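Long-range contact in interferon gamma receptor 1 (Gallus gallus, PDB 4EQ3), which probably acts as the ligand-binding chain of a cell-surface cytokine receptor, recognising interferon gamma through its extracellular part: residues Ser79-Ile84 and Tyr95-Glu100. Numbering follows the deposited sequence.
Sequences SYWFRI and YVETDE
The guanidinium of Arg-83 lies flat on the ring of Tyr-95, with planes 3° apart and centres 4.2 Å apart. Arg-83 CG sits between backbone N and carbonyl carbon (chi1 71°), and the chain then runs extended, laying CD and NE over the same ring face. Glu-44 on strand 40-46 takes NE in a salt bridge, and Tyr-53 makes a cation-pi contact with this arginine. Beside this stack the backbones pair tightly. Ile-84 and Val-96 form an antiparallel hydrogen-bonded pair, with Ile-84 N to Val-96 O and Val-96 N to Ile-84 O both 3.0 Å. Thr-98 N then reaches Phe-82 O at 2.8 Å.

This is the hairpin of strands 81-88 and 91-97 in the N-terminal fibronectin type III-like domain of the receptor's extracellular part, and 91-97 is an edge strand of its sheet. Ile-84 packs against strands 17-22 and 25-31, and Phe-82 against Val-19 of strand 17-22.

After the bond from Thr-98 N the backbone pairing stops, and the side chain of Thr-98 takes over. Its OG1 accepts the N-H of Phe-82 at 3.2 Å and donates to Asp-99 O, so one hydroxyl ties the loop to the strand. The other sheet face, with Trp-81, Arg-83 and Glu-97, is more exposed. There Glu-100 CA stands over the five-membered ring of Trp-81, 3.9 Å from its centroid. The extended Glu-100 side chain passes the six-membered ring, the carboxylate and ring planes 28° apart. It ends at Ser-79, whose OG lies 2.5 Å from Glu-100 OE2, a doubtfully short hydrogen bond. Glu-97 OE2 is hydrogen-bonded to Tyr-53 OH.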
ATOM      1  N   SER A  79       4.285  -9.283 -13.473  1.00 23.36           N
ATOM      2  CA  SER A  79       2.927  -8.868 -13.806  1.00 23.36           C
ATOM      3  C   SER A  79       1.865  -9.893 -13.397  1.00 23.74           C
ATOM      4  O   SER A  79       2.139 -11.090 -13.264  1.00 22.74           O
ATOM      5  CB  SER A  79       2.810  -8.591 -15.313  1.00 22.72           C
ATOM      6  OG  SER A  79       3.690  -7.560 -15.731  1.00 24.20           O
ATOM      7  N   TYR A  80       0.649  -9.397 -13.187  1.00 23.34           N
ATOM      8  CA  TYR A  80      -0.513 -10.239 -12.929  1.00 21.26           C
ATOM      9  C   TYR A  80      -1.654  -9.720 -13.784  1.00 21.95           C
ATOM     10  O   TYR A  80      -1.738  -8.520 -14.060  1.00 20.82           O
ATOM     11  CB  TYR A  80      -0.940 -10.158 -11.459  1.00 22.87           C
ATOM     12  CG  TYR A  80      -0.049 -10.873 -10.456  1.00 23.71           C
ATOM     13  CD1 TYR A  80      -0.317 -12.182 -10.064  1.00 22.86           C
ATOM     14  CD2 TYR A  80       1.030 -10.223  -9.867  1.00 21.26           C
ATOM     15  CE1 TYR A  80       0.480 -12.831  -9.122  1.00 24.12           C
ATOM     16  CE2 TYR A  80       1.827 -10.865  -8.927  1.00 21.16           C
ATOM     17  CZ  TYR A  80       1.547 -12.165  -8.565  1.00 21.49           C
ATOM     18  OH  TYR A  80       2.349 -12.790  -7.643  1.00 26.05           O
ATOM     19  N   TRP A  81      -2.529 -10.622 -14.211  1.00 20.42           N
ATOM     20  CA  TRP A  81      -3.792 -10.226 -14.792  1.00 21.63           C
ATOM     21  C   TRP A  81      -4.903 -10.873 -13.974  1.00 23.71           C
ATOM     22  O   TRP A  81      -4.696 -11.923 -13.354  1.00 25.18           O
ATOM     23  CB  TRP A  81      -3.885 -10.641 -16.263  1.00 23.75           C
ATOM     24  CG  TRP A  81      -3.122  -9.737 -17.179  1.00 23.68           C
ATOM     25  CD1 TRP A  81      -3.612  -8.681 -17.892  1.00 21.26           C
ATOM     26  CD2 TRP A  81      -1.724  -9.800 -17.463  1.00 20.40           C
ATOM     27  NE1 TRP A  81      -2.604  -8.085 -18.605  1.00 22.99           N
ATOM     28  CE2 TRP A  81      -1.435  -8.757 -18.361  1.00 23.02           C
ATOM     29  CE3 TRP A  81      -0.690 -10.636 -17.039  1.00 25.98           C
ATOM     30  CZ2 TRP A  81      -0.153  -8.531 -18.853  1.00 26.31           C
ATOM     31  CZ3 TRP A  81       0.585 -10.416 -17.537  1.00 27.91           C
ATOM     32  CH2 TRP A  81       0.842  -9.367 -18.428  1.00 27.81           C
ATOM     33  N   PHE A  82      -6.069 -10.238 -13.950  1.00 24.09           N
ATOM     34  CA  PHE A  82      -7.226 -10.824 -13.272  1.00 23.01           C
ATOM     35  C   PHE A  82      -8.425 -10.737 -14.194  1.00 23.29           C
ATOM     36  O   PHE A  82      -8.450  -9.914 -15.108  1.00 23.37           O
ATOM     37  CB  PHE A  82      -7.522 -10.114 -11.942  1.00 23.69           C
ATOM     38  CG  PHE A  82      -6.318  -9.932 -11.071  1.00 22.94           C
ATOM     39  CD1 PHE A  82      -5.599  -8.745 -11.102  1.00 22.40           C
ATOM     40  CD2 PHE A  82      -5.902 -10.943 -10.219  1.00 20.48           C
ATOM     41  CE1 PHE A  82      -4.485  -8.566 -10.295  1.00 22.86           C
ATOM     42  CE2 PHE A  82      -4.789 -10.777  -9.415  1.00 26.33           C
ATOM     43  CZ  PHE A  82      -4.074  -9.585  -9.457  1.00 23.71           C
ATOM     44  N   ARG A  83      -9.418 -11.590 -13.974  1.00 20.49           N
ATOM     45  CA  ARG A  83     -10.614 -11.541 -14.812  1.00 21.41           C
ATOM     46  C   ARG A  83     -11.842 -12.030 -14.053  1.00 19.67           C
ATOM     47  O   ARG A  83     -11.736 -12.807 -13.109  1.00 20.36           O
ATOM     48  CB  ARG A  83     -10.419 -12.342 -16.110  1.00 20.63           C
ATOM     49  CG  ARG A  83     -10.384 -13.856 -15.937  1.00 24.06           C
ATOM     50  CD  ARG A  83     -10.154 -14.528 -17.298  1.00 27.26           C
ATOM     51  NE  ARG A  83     -10.106 -15.987 -17.245  1.00 30.70           N
ATOM     52  CZ  ARG A  83      -9.889 -16.752 -18.316  1.00 33.12           C
ATOM     53  NH1 ARG A  83      -9.706 -16.188 -19.500  1.00 30.41           N
ATOM     54  NH2 ARG A  83      -9.861 -18.073 -18.208  1.00 34.62           N
ATOM     55  N   ILE A  84     -13.010 -11.561 -14.467  1.00 23.79           N
ATOM     56  CA  ILE A  84     -14.224 -11.904 -13.750  1.00 24.31           C
ATOM     57  C   ILE A  84     -15.331 -12.235 -14.720  1.00 24.13           C
ATOM     58  O   ILE A  84     -15.517 -11.541 -15.708  1.00 25.02           O
ATOM     59  CB  ILE A  84     -14.724 -10.722 -12.896  1.00 22.90           C
ATOM     60  CG1 ILE A  84     -13.562 -10.070 -12.128  1.00 22.06           C
ATOM     61  CG2 ILE A  84     -15.846 -11.188 -11.964  1.00 25.26           C
ATOM     62  CD1 ILE A  84     -13.344  -8.618 -12.464  1.00 20.98           C
ATOM     63  N   TYR A  95     -15.611 -13.878 -19.591  1.00 29.34           N
ATOM     64  CA  TYR A  95     -14.753 -13.180 -18.649  1.00 27.64           C
ATOM     65  C   TYR A  95     -14.373 -11.816 -19.184  1.00 26.03           C
ATOM     66  O   TYR A  95     -14.263 -11.623 -20.383  1.00 24.19           O
ATOM     67  CB  TYR A  95     -13.476 -13.966 -18.409  1.00 27.44           C
ATOM     68  CG  TYR A  95     -13.569 -15.046 -17.369  1.00 28.65           C
ATOM     69  CD1 TYR A  95     -13.755 -14.736 -16.025  1.00 28.34           C
ATOM     70  CD2 TYR A  95     -13.426 -16.377 -17.720  1.00 31.41           C
ATOM     71  CE1 TYR A  95     -13.817 -15.730 -15.070  1.00 31.15           C
ATOM     72  CE2 TYR A  95     -13.487 -17.373 -16.775  1.00 35.39           C
ATOM     73  CZ  TYR A  95     -13.682 -17.047 -15.455  1.00 32.90           C
ATOM     74  OH  TYR A  95     -13.738 -18.049 -14.518  1.00 38.55           O
ATOM     75  N   VAL A  96     -14.181 -10.864 -18.282  1.00 27.31           N
ATOM     76  CA  VAL A  96     -13.628  -9.579 -18.664  1.00 24.99           C
ATOM     77  C   VAL A  96     -12.326  -9.431 -17.895  1.00 24.20           C
ATOM     78  O   VAL A  96     -12.262  -9.736 -16.698  1.00 24.58           O
ATOM     79  CB  VAL A  96     -14.587  -8.414 -18.339  1.00 28.09           C
ATOM     80  CG1 VAL A  96     -15.008  -8.478 -16.890  1.00 27.78           C
ATOM     81  CG2 VAL A  96     -13.934  -7.073 -18.668  1.00 26.68           C
ATOM     82  N   GLU A  97     -11.294  -8.968 -18.594  1.00 25.58           N
ATOM     83  CA  GLU A  97      -9.936  -8.936 -18.067  1.00 26.15           C
ATOM     84  C   GLU A  97      -9.549  -7.541 -17.570  1.00 23.27           C
ATOM     85  O   GLU A  97      -9.981  -6.533 -18.130  1.00 24.77           O
ATOM     86  CB  GLU A  97      -8.971  -9.381 -19.174  1.00 26.46           C
ATOM     87  CG  GLU A  97      -7.560  -9.669 -18.719  1.00 26.85           C
ATOM     88  CD  GLU A  97      -6.743 -10.374 -19.803  1.00 32.72           C
ATOM     89  OE1 GLU A  97      -6.178  -9.680 -20.678  1.00 30.73           O
ATOM     90  OE2 GLU A  97      -6.685 -11.622 -19.775  1.00 29.39           O
ATOM     91  N   THR A  98      -8.727  -7.482 -16.529  1.00 20.71           N
ATOM     92  CA  THR A  98      -8.245  -6.192 -16.038  1.00 20.03           C
ATOM     93  C   THR A  98      -7.030  -5.721 -16.842  1.00 24.94           C
ATOM     94  O   THR A  98      -6.436  -6.494 -17.613  1.00 22.94           O
ATOM     95  CB  THR A  98      -7.828  -6.255 -14.554  1.00 18.67           C
ATOM     96  OG1 THR A  98      -6.745  -7.180 -14.391  1.00 19.89           O
ATOM     97  CG2 THR A  98      -8.995  -6.673 -13.661  1.00 19.34           C
ATOM     98  N   ASP A  99      -6.662  -4.455 -16.657  1.00 23.78           N
ATOM     99  CA  ASP A  99      -5.364  -3.966 -17.102  1.00 23.99           C
ATOM    100  C   ASP A  99      -4.274  -4.810 -16.456  1.00 23.13           C
ATOM    101  O   ASP A  99      -4.489  -5.439 -15.411  1.00 19.91           O
ATOM    102  CB  ASP A  99      -5.146  -2.508 -16.690  1.00 26.93           C
ATOM    103  CG  ASP A  99      -6.103  -1.543 -17.377  1.00 33.18           C
ATOM    104  OD1 ASP A  99      -6.635  -1.875 -18.463  1.00 29.53           O
ATOM    105  OD2 ASP A  99      -6.311  -0.439 -16.824  1.00 31.23           O
ATOM    106  N   GLU A 100      -3.101  -4.823 -17.082  1.00 24.83           N
ATOM    107  CA  GLU A 100      -1.928  -5.439 -16.485  1.00 24.33           C
ATOM    108  C   GLU A 100      -1.669  -4.812 -15.121  1.00 22.37           C
ATOM    109  O   GLU A 100      -1.789  -3.599 -14.955  1.00 21.41           O
ATOM    110  CB  GLU A 100      -0.710  -5.218 -17.381  1.00 25.92           C
ATOM    111  CG  GLU A 100       0.607  -5.659 -16.770  1.00 24.65           C
ATOM    112  CD  GLU A 100       1.759  -5.553 -17.768  1.00 30.07           C
ATOM    113  OE1 GLU A 100       1.538  -5.032 -18.879  1.00 31.36           O
ATOM    114  OE2 GLU A 100       2.877  -5.992 -17.441  1.00 31.90           O
TER